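Local coordinates for protein GTP cyclohydrolase 1 type 2 homolog (Escherichia coli, Escherichia coli O157:H7, PDB 1NMP) that probably binds divalent metal ions as a ring-shaped hexamer and may help degrade radiation-damaged nucleotides, protecting the cell from radiation damage, at residues Ile19-Pro24 with Trp96-Asp101; Thr40-Ser45 with Val62-Phe67; Gln8-Lys13 with Glu228-Asn233; Trp170-Gly175 with Ala217-Gly222. All coordinates share one frame; numbering follows the deposited sequence.

Interaction 1. Residues Ile19-Pro24 with Trp96-Asp101. With MG (magnesium ion), chain H.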
loop_
_atom_site.group_PDB
_atom_site.type_symbol
_atom_site.label_atom_id
_atom_site.label_comp_id
_atom_site.label_asym_id
_atom_site.label_seq_id
_atom_site.Cartn_x
_atom_site.Cartn_y
_atom_site.Cartn_z
ATOM N N ILE A 19 30.729 -37.914 21.577
ATOM C CA ILE A 19 29.549 -37.014 21.771
ATOM C C ILE A 19 28.190 -37.621 21.391
ATOM O O ILE A 19 27.981 -37.955 20.214
ATOM C CB ILE A 19 29.746 -35.687 21.010
ATOM C CG1 ILE A 19 30.968 -34.970 21.577
ATOM C CG2 ILE A 19 28.529 -34.754 21.201
ATOM C CD1 ILE A 19 31.190 -33.546 20.964
ATOM N N SER A 20 27.277 -37.771 22.360
ATOM C CA SER A 20 25.948 -38.365 22.131
ATOM C C SER A 20 25.197 -37.406 21.241
ATOM O O SER A 20 25.263 -36.215 21.477
ATOM C CB SER A 20 25.140 -38.493 23.448
ATOM O OG SER A 20 25.659 -39.455 24.371
ATOM N N ASP A 21 24.447 -37.894 20.255
ATOM C CA ASP A 21 23.766 -36.946 19.362
ATOM C C ASP A 21 22.369 -37.454 18.953
ATOM O O ASP A 21 22.034 -38.610 19.217
ATOM C CB ASP A 21 24.652 -36.715 18.105
ATOM C CG ASP A 21 24.618 -35.307 17.604
ATOM O OD1 ASP A 21 23.473 -34.747 17.499
ATOM O OD2 ASP A 21 25.755 -34.761 17.303
ATOM N N TYR A 22 21.585 -36.575 18.312
ATOM C CA TYR A 22 20.193 -36.879 17.864
ATOM C C TYR A 22 20.195 -37.557 16.488
ATOM O O TYR A 22 19.125 -37.963 15.976
ATOM C CB TYR A 22 19.353 -35.580 17.737
ATOM C CG TYR A 22 19.181 -34.836 19.041
ATOM C CD1 TYR A 22 18.375 -35.372 20.054
ATOM C CD2 TYR A 22 19.859 -33.629 19.290
ATOM C CE1 TYR A 22 18.241 -34.719 21.308
ATOM C CE2 TYR A 22 19.745 -32.963 20.515
ATOM C CZ TYR A 22 18.931 -33.497 21.534
ATOM O OH TYR A 22 18.731 -32.807 22.748
ATOM N N ALA A 23 21.399 -37.667 15.904
ATOM C CA ALA A 23 21.567 -38.234 14.578
ATOM C C ALA A 23 23.022 -38.614 14.325
ATOM O O ALA A 23 23.937 -38.053 14.962
ATOM C CB ALA A 23 21.134 -37.207 13.552
ATOM N N PRO A 24 23.257 -39.558 13.389
ATOM C CA PRO A 24 24.591 -40.048 12.996
ATOM C C PRO A 24 25.548 -38.893 12.651
ATOM O O PRO A 24 25.214 -38.033 11.836
ATOM C CB PRO A 24 24.282 -40.832 11.726
ATOM C CG PRO A 24 22.814 -41.267 11.900
ATOM C CD PRO A 24 22.214 -40.061 12.464
ATOM N N TRP A 96 27.777 -33.132 10.637
ATOM C CA TRP A 96 28.239 -33.089 12.039
ATOM C C TRP A 96 27.363 -32.102 12.790
ATOM O O TRP A 96 27.363 -30.893 12.497
ATOM C CB TRP A 96 29.698 -32.639 12.124
ATOM C CG TRP A 96 30.672 -33.789 11.997
ATOM C CD1 TRP A 96 31.055 -34.693 12.999
ATOM C CD2 TRP A 96 31.338 -34.205 10.820
ATOM N NE1 TRP A 96 31.913 -35.633 12.493
ATOM C CE2 TRP A 96 32.103 -35.363 11.148
ATOM C CE3 TRP A 96 31.364 -33.729 9.502
ATOM C CZ2 TRP A 96 32.904 -36.059 10.171
ATOM C CZ3 TRP A 96 32.160 -34.434 8.520
ATOM C CH2 TRP A 96 32.907 -35.581 8.885
ATOM N N HIS A 97 26.661 -32.595 13.799
ATOM C CA HIS A 97 25.734 -31.781 14.553
ATOM C C HIS A 97 26.372 -31.257 15.827
ATOM O O HIS A 97 27.212 -30.342 15.732
ATOM C CB HIS A 97 24.440 -32.599 14.848
ATOM C CG HIS A 97 23.335 -31.792 15.462
ATOM N ND1 HIS A 97 22.535 -32.282 16.471
ATOM C CD2 HIS A 97 22.952 -30.502 15.271
ATOM C CE1 HIS A 97 21.717 -31.323 16.894
ATOM N NE2 HIS A 97 21.954 -30.233 16.184
ATOM N N LEU A 98 26.059 -31.803 17.011
ATOM C CA LEU A 98 26.654 -31.251 18.246
ATOM C C LEU A 98 28.200 -31.103 18.287
ATOM O O LEU A 98 28.753 -30.136 18.936
ATOM C CB LEU A 98 26.186 -32.034 19.476
ATOM C CG LEU A 98 24.685 -32.199 19.610
ATOM C CD1 LEU A 98 24.467 -32.929 20.959
ATOM C CD2 LEU A 98 23.967 -30.854 19.581
ATOM N N PRO A 99 28.940 -32.041 17.655
ATOM C CA PRO A 99 30.389 -31.836 17.717
ATOM C C PRO A 99 30.766 -30.530 16.983
ATOM O O PRO A 99 31.766 -29.842 17.358
ATOM C CB PRO A 99 30.940 -33.069 17.009
ATOM C CG PRO A 99 29.932 -34.141 17.397
ATOM C CD PRO A 99 28.625 -33.421 17.227
ATOM N N LEU A 100 30.011 -30.169 15.929
ATOM C CA LEU A 100 30.360 -28.914 15.247
ATOM C C LEU A 100 29.738 -27.707 16.022
ATOM O O LEU A 100 29.988 -26.500 15.699
ATOM C CB LEU A 100 29.908 -28.949 13.790
ATOM C CG LEU A 100 30.292 -27.740 12.937
ATOM C CD1 LEU A 100 31.804 -27.587 12.990
ATOM C CD2 LEU A 100 29.841 -28.033 11.475
ATOM N N ASP A 101 28.920 -27.992 17.039
ATOM C CA ASP A 101 28.379 -26.854 17.825
ATOM C C ASP A 101 29.413 -26.476 18.878
ATOM O O ASP A 101 29.669 -25.305 19.104
ATOM C CB ASP A 101 27.038 -27.202 18.570
ATOM C CG ASP A 101 25.750 -26.810 17.773
ATOM O OD1 ASP A 101 24.800 -27.637 17.735
ATOM O OD2 ASP A 101 25.676 -25.677 17.192
HETATM MG MG MG H . 23.465 -26.576 16.461
#
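Asp-21 grips the turn at His-97 and Leu-98 with both carboxylate oxygens. OD1 of Asp-21 accepts the N-H of His-97 ND1 at 2.8 Å on its syn lone pair, with the oxygen close to the imidazole plane although the carboxylate itself is turned 38° from that plane. OD2 of Asp-21, also through its syn lone pair, accepts the backbone N of Leu-98 at 3.0 Å. Aspartate suits the place because its short arm can present two acceptors to two neighbouring donors. Ile-19 flanks the pair, its CD1 3.8 Å from Pro-99 CG; CG2 of Ile-19 lies 4.0 Å from Leu-98 CB. Tyr-22 CD2 comes edge to edge with His-97 CE1 at 3.8 Å. One face of the His-97 ring is backed by Leu-98 CD2.

A second shell fixes the carboxylate. The N-H of Tyr-22 reaches the anti lone pair of Asp-21 OD1 at 2.8 Å, so that oxygen serves two donors, while Asn-25 ND2 bonds OD2 and the Asn-25 OD1 accepts from His-97 N. With CG anti to the backbone N (chi1 -172°), the His-97 ring extends beside the metal site and next to His-63, but His-97 NE2 stays 4.0 Å from the magnesium, too far to coordinate it.

Farther along the short helix 98-102, Asp-101 binds that ion with both oxygens, OD1 lying at 2.1 Å from it; His-63 and Glu-219 are its other ligands. A His-carboxylate hydrogen bond thus lies next to a metal-binding aspartate, at the edge of a metal centre of the NIF3 family.

Interaction 2. Residues Thr40-Ser45 with Val62-Phe67. With MG (magnesium ion), chain H.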
loop_
_atom_site.group_PDB
_atom_site.type_symbol
_atom_site.label_atom_id
_atom_site.label_comp_id
_atom_site.label_asym_id
_atom_site.label_seq_id
_atom_site.Cartn_x
_atom_site.Cartn_y
_atom_site.Cartn_z
ATOM N N THR A 40 29.928 -27.078 1.022
ATOM C CA THR A 40 29.433 -27.181 2.408
ATOM C C THR A 40 28.351 -26.124 2.626
ATOM O O THR A 40 28.209 -25.184 1.831
ATOM C CB THR A 40 30.616 -26.976 3.411
ATOM O OG1 THR A 40 31.102 -25.633 3.284
ATOM C CG2 THR A 40 31.808 -27.858 3.026
ATOM N N GLY A 41 27.572 -26.288 3.683
ATOM C CA GLY A 41 26.539 -25.306 3.984
ATOM C C GLY A 41 25.923 -25.620 5.332
ATOM O O GLY A 41 26.250 -26.661 5.940
ATOM N N VAL A 42 25.016 -24.771 5.800
ATOM C CA VAL A 42 24.380 -25.041 7.086
ATOM C C VAL A 42 23.501 -26.327 7.109
ATOM O O VAL A 42 23.573 -27.105 8.068
ATOM C CB VAL A 42 23.539 -23.826 7.536
ATOM C CG1 VAL A 42 22.760 -24.166 8.843
ATOM C CG2 VAL A 42 24.480 -22.595 7.725
ATOM N N THR A 43 22.730 -26.585 6.041
ATOM C CA THR A 43 21.811 -27.735 6.037
ATOM C C THR A 43 21.779 -28.337 4.667
ATOM O O THR A 43 21.837 -27.599 3.685
ATOM C CB THR A 43 20.410 -27.252 6.402
ATOM O OG1 THR A 43 20.465 -26.782 7.761
ATOM C CG2 THR A 43 19.331 -28.373 6.234
ATOM N N ALA A 44 21.750 -29.667 4.597
ATOM C CA ALA A 44 21.701 -30.367 3.307
ATOM C C ALA A 44 20.281 -30.289 2.722
ATOM O O ALA A 44 19.584 -31.291 2.675
ATOM C CB ALA A 44 22.147 -31.883 3.450
ATOM N N SER A 45 19.942 -29.100 2.190
ATOM C CA SER A 45 18.663 -28.750 1.593
ATOM C C SER A 45 18.772 -29.124 0.140
ATOM O O SER A 45 19.864 -29.258 -0.335
ATOM C CB SER A 45 18.523 -27.234 1.649
ATOM O OG SER A 45 19.660 -26.604 0.986
ATOM N N VAL A 62 27.718 -30.680 6.053
ATOM C CA VAL A 62 26.773 -29.720 6.638
ATOM C C VAL A 62 26.729 -29.882 8.155
ATOM O O VAL A 62 27.235 -30.877 8.682
ATOM C CB VAL A 62 25.278 -30.015 6.123
ATOM C CG1 VAL A 62 25.119 -29.718 4.622
ATOM C CG2 VAL A 62 24.903 -31.497 6.461
ATOM N N HIS A 63 26.054 -28.960 8.858
ATOM C CA HIS A 63 25.832 -29.097 10.320
ATOM C C HIS A 63 24.510 -29.949 10.542
ATOM O O HIS A 63 24.384 -30.751 11.510
ATOM C CB HIS A 63 25.699 -27.682 10.886
ATOM C CG HIS A 63 25.296 -27.606 12.327
ATOM N ND1 HIS A 63 25.939 -28.310 13.316
ATOM C CD2 HIS A 63 24.364 -26.845 12.949
ATOM C CE1 HIS A 63 25.413 -28.001 14.486
ATOM N NE2 HIS A 63 24.458 -27.104 14.285
ATOM N N HIS A 64 23.515 -29.747 9.659
ATOM C CA HIS A 64 22.214 -30.465 9.720
ATOM C C HIS A 64 21.986 -31.442 8.586
ATOM O O HIS A 64 21.653 -31.012 7.467
ATOM C CB HIS A 64 21.052 -29.480 9.678
ATOM C CG HIS A 64 21.049 -28.508 10.828
ATOM N ND1 HIS A 64 21.053 -27.141 10.639
ATOM C CD2 HIS A 64 21.005 -28.702 12.170
ATOM C CE1 HIS A 64 21.004 -26.533 11.817
ATOM N NE2 HIS A 64 20.979 -27.457 12.762
ATOM N N GLY A 65 22.155 -32.742 8.842
ATOM C CA GLY A 65 21.962 -33.730 7.777
ATOM C C GLY A 65 20.622 -34.470 7.916
ATOM O O GLY A 65 19.604 -33.811 8.212
ATOM N N TYR A 66 20.614 -35.820 7.747
ATOM C CA TYR A 66 19.349 -36.615 7.822
ATOM C C TYR A 66 19.329 -37.638 8.937
ATOM O O TYR A 66 20.247 -37.722 9.767
ATOM C CB TYR A 66 19.104 -37.357 6.482
ATOM C CG TYR A 66 19.291 -36.490 5.271
ATOM C CD1 TYR A 66 18.971 -35.121 5.312
ATOM C CD2 TYR A 66 19.795 -37.007 4.070
ATOM C CE1 TYR A 66 19.166 -34.268 4.160
ATOM C CE2 TYR A 66 19.966 -36.188 2.937
ATOM C CZ TYR A 66 19.658 -34.822 2.983
ATOM O OH TYR A 66 19.853 -33.963 1.830
ATOM N N PHE A 67 18.262 -38.405 9.012
ATOM C CA PHE A 67 18.289 -39.499 9.990
ATOM C C PHE A 67 18.281 -39.121 11.441
ATOM O O PHE A 67 19.036 -39.678 12.245
ATOM C CB PHE A 67 19.534 -40.340 9.736
ATOM C CG PHE A 67 19.754 -40.686 8.250
ATOM C CD1 PHE A 67 18.681 -41.067 7.434
ATOM C CD2 PHE A 67 21.039 -40.634 7.693
ATOM C CE1 PHE A 67 18.868 -41.397 6.081
ATOM C CE2 PHE A 67 21.236 -40.968 6.323
ATOM C CZ PHE A 67 20.143 -41.349 5.529
HETATM MG MG MG H . 23.465 -26.576 16.461
#
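Thr-43 and His-64 meet through their side chains, with His-64 ND1 donating to Thr-43 OG1 at 3.0 Å and the oxygen lying near the imidazole plane. Thr-43 holds OG1 anti to its carbonyl carbon (chi1 -65°), which sets the hydroxyl against the ring edge and also within a hydrogen bond of Glu-197 OE2 of the second subunit. His-64 runs alongside Val-42, and one face of its ring is covered by His-63 CD2. In His-63 the position of CG anti to the backbone N (chi1 173°) carries the ring out to the metal, where NE2 binds magnesium while ND1 bonds Trp-96 O.

The segments leave the ends of parallel strands 37-41 and 59-62, which helix 46-54 joins in a beta-alpha-beta unit, and the two histidines stand at those strand ends, consistent with ligands for two metal ions. Val-42 O accepts both His-64 N, at 3.1 Å in the carbonyl plane, and His-63 N from above it; Ala-44 N then donates to His-64 O at 3.2 Å.

On the other side, Val-62 CG1 packs against Ala-44 CB at 3.9 Å. The small methyl of Ala-44 also lets Tyr-66 come close, its ring lying edge-on to the Ala-44 carbonyl and its OH donating to that oxygen at 2.8 Å, while Leu-93 touches both side chains.

Interaction 3. Residues Gln8-Lys13 with Glu228-Asn233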
loop_
_atom_site.group_PDB
_atom_site.type_symbol
_atom_site.label_atom_id
_atom_site.label_comp_id
_atom_site.label_asym_id
_atom_site.label_seq_id
_atom_site.Cartn_x
_atom_site.Cartn_y
_atom_site.Cartn_z
ATOM N N GLN A 8 37.272 -39.801 9.026
ATOM C CA GLN A 8 38.154 -39.953 10.198
ATOM C C GLN A 8 38.947 -38.663 10.470
ATOM O O GLN A 8 39.211 -38.342 11.596
ATOM C CB GLN A 8 39.127 -41.146 9.998
ATOM C CG GLN A 8 40.279 -41.187 11.006
ATOM C CD GLN A 8 41.328 -42.283 10.715
ATOM O OE1 GLN A 8 41.813 -42.458 9.559
ATOM N NE2 GLN A 8 41.708 -43.006 11.762
ATOM N N LEU A 9 39.272 -37.876 9.452
ATOM C CA LEU A 9 40.022 -36.647 9.690
ATOM C C LEU A 9 39.120 -35.738 10.495
ATOM O O LEU A 9 39.464 -35.366 11.640
ATOM C CB LEU A 9 40.415 -35.973 8.369
ATOM C CG LEU A 9 41.011 -34.570 8.357
ATOM C CD1 LEU A 9 42.314 -34.568 9.158
ATOM C CD2 LEU A 9 41.312 -34.131 6.881
ATOM N N ILE A 10 37.956 -35.402 9.943
ATOM C CA ILE A 10 37.054 -34.520 10.703
ATOM C C ILE A 10 36.470 -35.106 11.990
ATOM O O ILE A 10 36.248 -34.346 12.964
ATOM C CB ILE A 10 35.963 -34.002 9.818
ATOM C CG1 ILE A 10 36.637 -33.456 8.540
ATOM C CG2 ILE A 10 35.125 -32.904 10.613
ATOM C CD1 ILE A 10 35.657 -32.995 7.505
ATOM N N ASN A 11 36.255 -36.426 12.058
ATOM C CA ASN A 11 35.776 -37.035 13.305
ATOM C C ASN A 11 36.742 -36.754 14.464
ATOM O O ASN A 11 36.314 -36.450 15.598
ATOM C CB ASN A 11 35.665 -38.570 13.211
ATOM C CG ASN A 11 34.275 -39.029 12.889
ATOM O OD1 ASN A 11 33.350 -38.224 12.805
ATOM N ND2 ASN A 11 34.109 -40.332 12.684
ATOM N N GLU A 12 38.040 -36.911 14.206
ATOM C CA GLU A 12 39.077 -36.683 15.223
ATOM C C GLU A 12 39.274 -35.195 15.490
ATOM O O GLU A 12 39.368 -34.791 16.640
ATOM C CB GLU A 12 40.390 -37.294 14.776
ATOM C CG GLU A 12 40.353 -38.801 14.826
ATOM C CD GLU A 12 41.587 -39.469 14.163
ATOM O OE1 GLU A 12 42.702 -38.827 14.075
ATOM O OE2 GLU A 12 41.436 -40.663 13.743
ATOM N N LYS A 13 39.299 -34.339 14.470
ATOM C CA LYS A 13 39.480 -32.903 14.801
ATOM C C LYS A 13 38.330 -32.367 15.667
ATOM O O LYS A 13 38.529 -31.400 16.429
ATOM C CB LYS A 13 39.589 -32.057 13.529
ATOM C CG LYS A 13 39.469 -30.476 13.763
ATOM C CD LYS A 13 40.855 -29.868 14.165
ATOM C CE LYS A 13 40.864 -28.360 14.580
ATOM N NZ LYS A 13 42.265 -28.097 15.087
ATOM N N GLU A 228 37.211 -23.603 6.130
ATOM C CA GLU A 228 38.539 -22.908 6.041
ATOM C C GLU A 228 39.625 -23.843 6.528
ATOM O O GLU A 228 40.735 -23.963 5.941
ATOM C CB GLU A 228 38.594 -21.668 6.938
ATOM C CG GLU A 228 37.910 -20.475 6.294
ATOM C CD GLU A 228 37.652 -19.322 7.274
ATOM O OE1 GLU A 228 38.454 -19.154 8.282
ATOM O OE2 GLU A 228 36.648 -18.589 6.983
ATOM N N TRP A 229 39.310 -24.498 7.630
ATOM C CA TRP A 229 40.270 -25.423 8.201
ATOM C C TRP A 229 40.629 -26.463 7.066
ATOM O O TRP A 229 41.791 -26.699 6.778
ATOM C CB TRP A 229 39.657 -26.065 9.472
ATOM C CG TRP A 229 40.614 -27.006 10.236
ATOM C CD1 TRP A 229 41.650 -26.655 11.136
ATOM C CD2 TRP A 229 40.689 -28.440 10.086
ATOM N NE1 TRP A 229 42.344 -27.813 11.529
ATOM C CE2 TRP A 229 41.780 -28.901 10.896
ATOM C CE3 TRP A 229 39.941 -29.377 9.333
ATOM C CZ2 TRP A 229 42.130 -30.264 10.984
ATOM C CZ3 TRP A 229 40.273 -30.732 9.416
ATOM C CH2 TRP A 229 41.380 -31.166 10.246
ATOM N N LEU A 230 39.658 -27.013 6.374
ATOM C CA LEU A 230 39.974 -28.009 5.360
ATOM C C LEU A 230 40.839 -27.438 4.245
ATOM O O LEU A 230 41.809 -28.088 3.802
ATOM C CB LEU A 230 38.661 -28.577 4.754
ATOM C CG LEU A 230 37.955 -29.485 5.750
ATOM C CD1 LEU A 230 36.511 -29.869 5.209
ATOM C CD2 LEU A 230 38.865 -30.760 5.987
ATOM N N ASN A 231 40.469 -26.261 3.737
ATOM C CA ASN A 231 41.237 -25.649 2.640
ATOM C C ASN A 231 42.690 -25.361 3.072
ATOM O O ASN A 231 43.620 -25.405 2.216
ATOM C CB ASN A 231 40.595 -24.326 2.233
ATOM C CG ASN A 231 39.289 -24.507 1.416
ATOM O OD1 ASN A 231 39.224 -25.348 0.487
ATOM N ND2 ASN A 231 38.276 -23.670 1.709
ATOM N N GLU A 232 42.853 -24.992 4.371
ATOM C CA GLU A 232 44.161 -24.690 5.015
ATOM C C GLU A 232 44.962 -25.939 5.479
ATOM O O GLU A 232 46.182 -25.844 5.634
ATOM C CB GLU A 232 43.984 -23.803 6.254
ATOM C CG GLU A 232 44.380 -22.335 6.092
ATOM C CD GLU A 232 43.401 -21.402 6.846
ATOM O OE1 GLU A 232 42.989 -21.779 8.025
ATOM O OE2 GLU A 232 43.052 -20.306 6.283
ATOM N N ASN A 233 44.322 -27.088 5.742
ATOM C CA ASN A 233 45.103 -28.257 6.170
ATOM C C ASN A 233 45.120 -29.447 5.217
ATOM O O ASN A 233 45.720 -30.471 5.506
ATOM C CB ASN A 233 44.643 -28.708 7.539
ATOM C CG ASN A 233 45.102 -27.764 8.635
ATOM O OD1 ASN A 233 46.058 -28.060 9.366
ATOM N ND2 ASN A 233 44.441 -26.603 8.751
#
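Leu-9 reaches the far rim of the Trp-229 indole, its CD1 lying 3.7 Å from CH2 at the edge and near the plane of the ring. The two side chains approach from opposite directions, and a branched leucine fits the blunt end of the six-membered ring. The other methyl of Leu-9, CD2, looks to Leu-230 CD2 at a looser 4.3 Å. One residue on, Ile-10 has CG1 anti to its carbonyl carbon (chi1 -49°), and this brings CD1 to Leu-230 CD1 at 4.0 Å; the two side chains cross at about a right angle, methyl to methyl.

A turn later comes Lys-13, whose aliphatic chain lies over one face of the indole. CG of Lys-13 sits over the six-membered ring, 4.0 Å from its centroid in a CH-pi contact, and the bend at chi2 (84°) then lays CD of Lys-13 along the same face, 3.4 Å from Trp-229 CZ2. CE follows to Trp-229 NE1, also at 3.4 Å, and NZ goes on to a salt bridge with Glu-105. Lysine therefore serves twice, apolar along its length and charged at its end. The opposite face of the indole is covered by the amide of Asn-233, whose ND2 makes a weak bond to Trp-229 O, so the flat ring is held between two side chains.

The two helix segments cross at 118°, and their axes come no nearer than 12.4 Å, so long side chains must bridge them. Helices 3-13 and 220-233 lie over the five-stranded sheet, and Ile-10 and Leu-230 both rest on Ile-61 of its strand 59-62.

Interaction 4. Residues Trp170-Gly175 with Ala217-Gly222. With MG (magnesium ion), chain H; MG (magnesium ion), chain G.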
loop_
_atom_site.group_PDB
_atom_site.type_symbol
_atom_site.label_atom_id
_atom_site.label_comp_id
_atom_site.label_asym_id
_atom_site.label_seq_id
_atom_site.Cartn_x
_atom_site.Cartn_y
_atom_site.Cartn_z
ATOM N N TRP A 170 25.191 -18.252 25.781
ATOM C CA TRP A 170 24.591 -18.381 24.472
ATOM C C TRP A 170 24.611 -19.837 24.095
ATOM O O TRP A 170 25.228 -20.654 24.780
ATOM C CB TRP A 170 25.347 -17.479 23.439
ATOM C CG TRP A 170 26.845 -17.777 23.146
ATOM C CD1 TRP A 170 27.337 -18.721 22.251
ATOM C CD2 TRP A 170 28.021 -17.330 23.922
ATOM N NE1 TRP A 170 28.690 -18.908 22.464
ATOM C CE2 TRP A 170 29.127 -18.091 23.481
ATOM C CE3 TRP A 170 28.216 -16.393 24.951
ATOM C CZ2 TRP A 170 30.423 -17.937 24.029
ATOM C CZ3 TRP A 170 29.520 -16.230 25.509
ATOM C CH2 TRP A 170 30.597 -17.023 25.042
ATOM N N CYS A 171 23.898 -20.148 23.009
ATOM C CA CYS A 171 23.860 -21.505 22.444
ATOM C C CYS A 171 23.273 -21.206 21.122
ATOM O O CYS A 171 22.177 -20.662 21.081
ATOM C CB CYS A 171 22.875 -22.383 23.169
ATOM S SG CYS A 171 22.865 -24.005 22.436
ATOM N N THR A 172 23.982 -21.518 20.041
ATOM C CA THR A 172 23.470 -21.267 18.692
ATOM C C THR A 172 22.308 -22.194 18.330
ATOM O O THR A 172 22.158 -23.307 18.916
ATOM C CB THR A 172 24.548 -21.534 17.679
ATOM O OG1 THR A 172 24.908 -22.946 17.750
ATOM C CG2 THR A 172 25.776 -20.655 17.999
ATOM N N GLY A 173 21.493 -21.755 17.370
ATOM C CA GLY A 173 20.381 -22.582 16.938
ATOM C C GLY A 173 19.185 -22.615 17.851
ATOM O O GLY A 173 18.649 -21.595 18.325
ATOM N N GLY A 174 18.711 -23.814 18.113
ATOM C CA GLY A 174 17.514 -23.886 18.928
ATOM C C GLY A 174 17.888 -24.137 20.348
ATOM O O GLY A 174 17.521 -25.169 20.900
ATOM N N GLY A 175 18.636 -23.233 20.985
ATOM C CA GLY A 175 18.961 -23.512 22.381
ATOM C C GLY A 175 18.123 -22.665 23.331
ATOM O O GLY A 175 18.636 -22.374 24.424
ATOM N N ALA A 217 21.138 -18.092 10.807
ATOM C CA ALA A 217 22.133 -17.040 10.981
ATOM C C ALA A 217 23.159 -17.321 12.092
ATOM O O ALA A 217 24.358 -17.008 11.908
ATOM C CB ALA A 217 21.441 -15.667 11.222
ATOM N N THR A 218 22.778 -17.960 13.203
ATOM C CA THR A 218 23.784 -18.186 14.265
ATOM C C THR A 218 24.574 -19.438 13.972
ATOM O O THR A 218 25.643 -19.702 14.658
ATOM C CB THR A 218 23.180 -18.349 15.676
ATOM O OG1 THR A 218 22.254 -19.429 15.649
ATOM C CG2 THR A 218 22.432 -17.097 16.104
ATOM N N GLU A 219 24.109 -20.200 12.953
ATOM C CA GLU A 219 24.819 -21.444 12.605
ATOM C C GLU A 219 25.626 -21.532 11.305
ATOM O O GLU A 219 26.015 -22.647 10.847
ATOM C CB GLU A 219 23.860 -22.632 12.807
ATOM C CG GLU A 219 23.750 -22.830 14.331
ATOM C CD GLU A 219 23.011 -24.073 14.771
ATOM O OE1 GLU A 219 23.197 -24.479 15.970
ATOM O OE2 GLU A 219 22.246 -24.652 13.951
ATOM N N ARG A 220 25.975 -20.355 10.748
ATOM C CA ARG A 220 26.816 -20.332 9.558
ATOM C C ARG A 220 28.288 -20.368 9.971
ATOM O O ARG A 220 29.125 -20.870 9.205
ATOM C CB ARG A 220 26.632 -19.066 8.748
ATOM C CG ARG A 220 25.386 -18.994 7.977
ATOM C CD ARG A 220 25.304 -17.601 7.389
ATOM N NE ARG A 220 25.287 -16.615 8.467
ATOM C CZ ARG A 220 24.687 -15.434 8.386
ATOM N NH1 ARG A 220 24.054 -15.086 7.276
ATOM N NH2 ARG A 220 24.651 -14.629 9.439
ATOM N N GLY A 221 28.593 -19.870 11.174
ATOM C CA GLY A 221 29.977 -19.790 11.679
ATOM C C GLY A 221 30.835 -21.045 11.713
ATOM O O GLY A 221 32.007 -21.100 11.221
ATOM N N GLY A 222 30.254 -22.090 12.271
ATOM C CA GLY A 222 31.018 -23.333 12.373
ATOM C C GLY A 222 31.269 -24.080 11.062
ATOM O O GLY A 222 32.406 -24.472 10.799
HETATM MG MG MG H . 23.465 -26.576 16.461
HETATM MG MG MG G . 21.495 -26.555 15.426
#
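Thr-172 and Gly-173 meet Thr-218 and Glu-219 at the metal site, where the loop after strand 165-170 faces the break between helices 215-218 and 220-233. Glu-219 is the bridging carboxylate expected of a two-metal centre. Its CB stays back from the loop, but with CG anti to the carbonyl carbon (chi1 -74°) and the chain extended beyond it, the side chain runs past Thr-172. CG of Glu-219 lies 3.6 Å from Thr-172 OG1 and 3.7 Å from Thr-172 CB. CD spreads its two oxygens toward the magnesium ions. OE1 of Glu-219 binds the ion it shares with His-63 and Asp-101 at 2.2 Å, and on its anti lone pair it accepts the hydroxyl of Thr-172 OG1 at 2.9 Å. OE2 of Glu-219 is 2.5 Å from the second ion, and a weak bond from His-215 NE2 also touches it. Glu-219 OE1 also lies 2.7 Å from this second ion, a longer approach. Glutamate is long enough to reach from the backbone between the helices to both metals, and the two ions, with the Thr-172 hydroxyl on OE1, fix the rotation of the carboxylate.

Gly-173 follows with a positive phi (77°), comfortable for glycine; the absence of a CB also suits a spot so close to Glu-219 OE1. The N-H of Gly-173 bonds Thr-218 OG1 at 3.0 Å in a nearly straight line (161°). That hydroxyl in turn reaches Gly-214 O, so it is held from two directions. Thr-172 keeps its methyl on the other side from the metals, with CG2 3.5 Å from Thr-218 O.

In the fold
From the N terminus, interaction 3 opens first, with helix 3-13, and interaction 1 opens soon after in the loop at 19-24. Interaction 2 then opens at 40-45 and closes at 62-67, wholly within the span of interaction 1, which closes at 96-101. Interaction 4 opens at 170-175 and closes at 217-222, in series with the first two. Last, 228-233 closes interaction 3 and so encircles all the others; none cross. Interactions 1, 2 and 4 meet around one magnesium ion, joining loops of the five-stranded sheet to the loop of the six-stranded sheet. Interaction 3, binding the chain's beginning to its final helix, lies farther from the metals and meets interaction 1 through Trp-96, which touches Ile-10 and Asn-11.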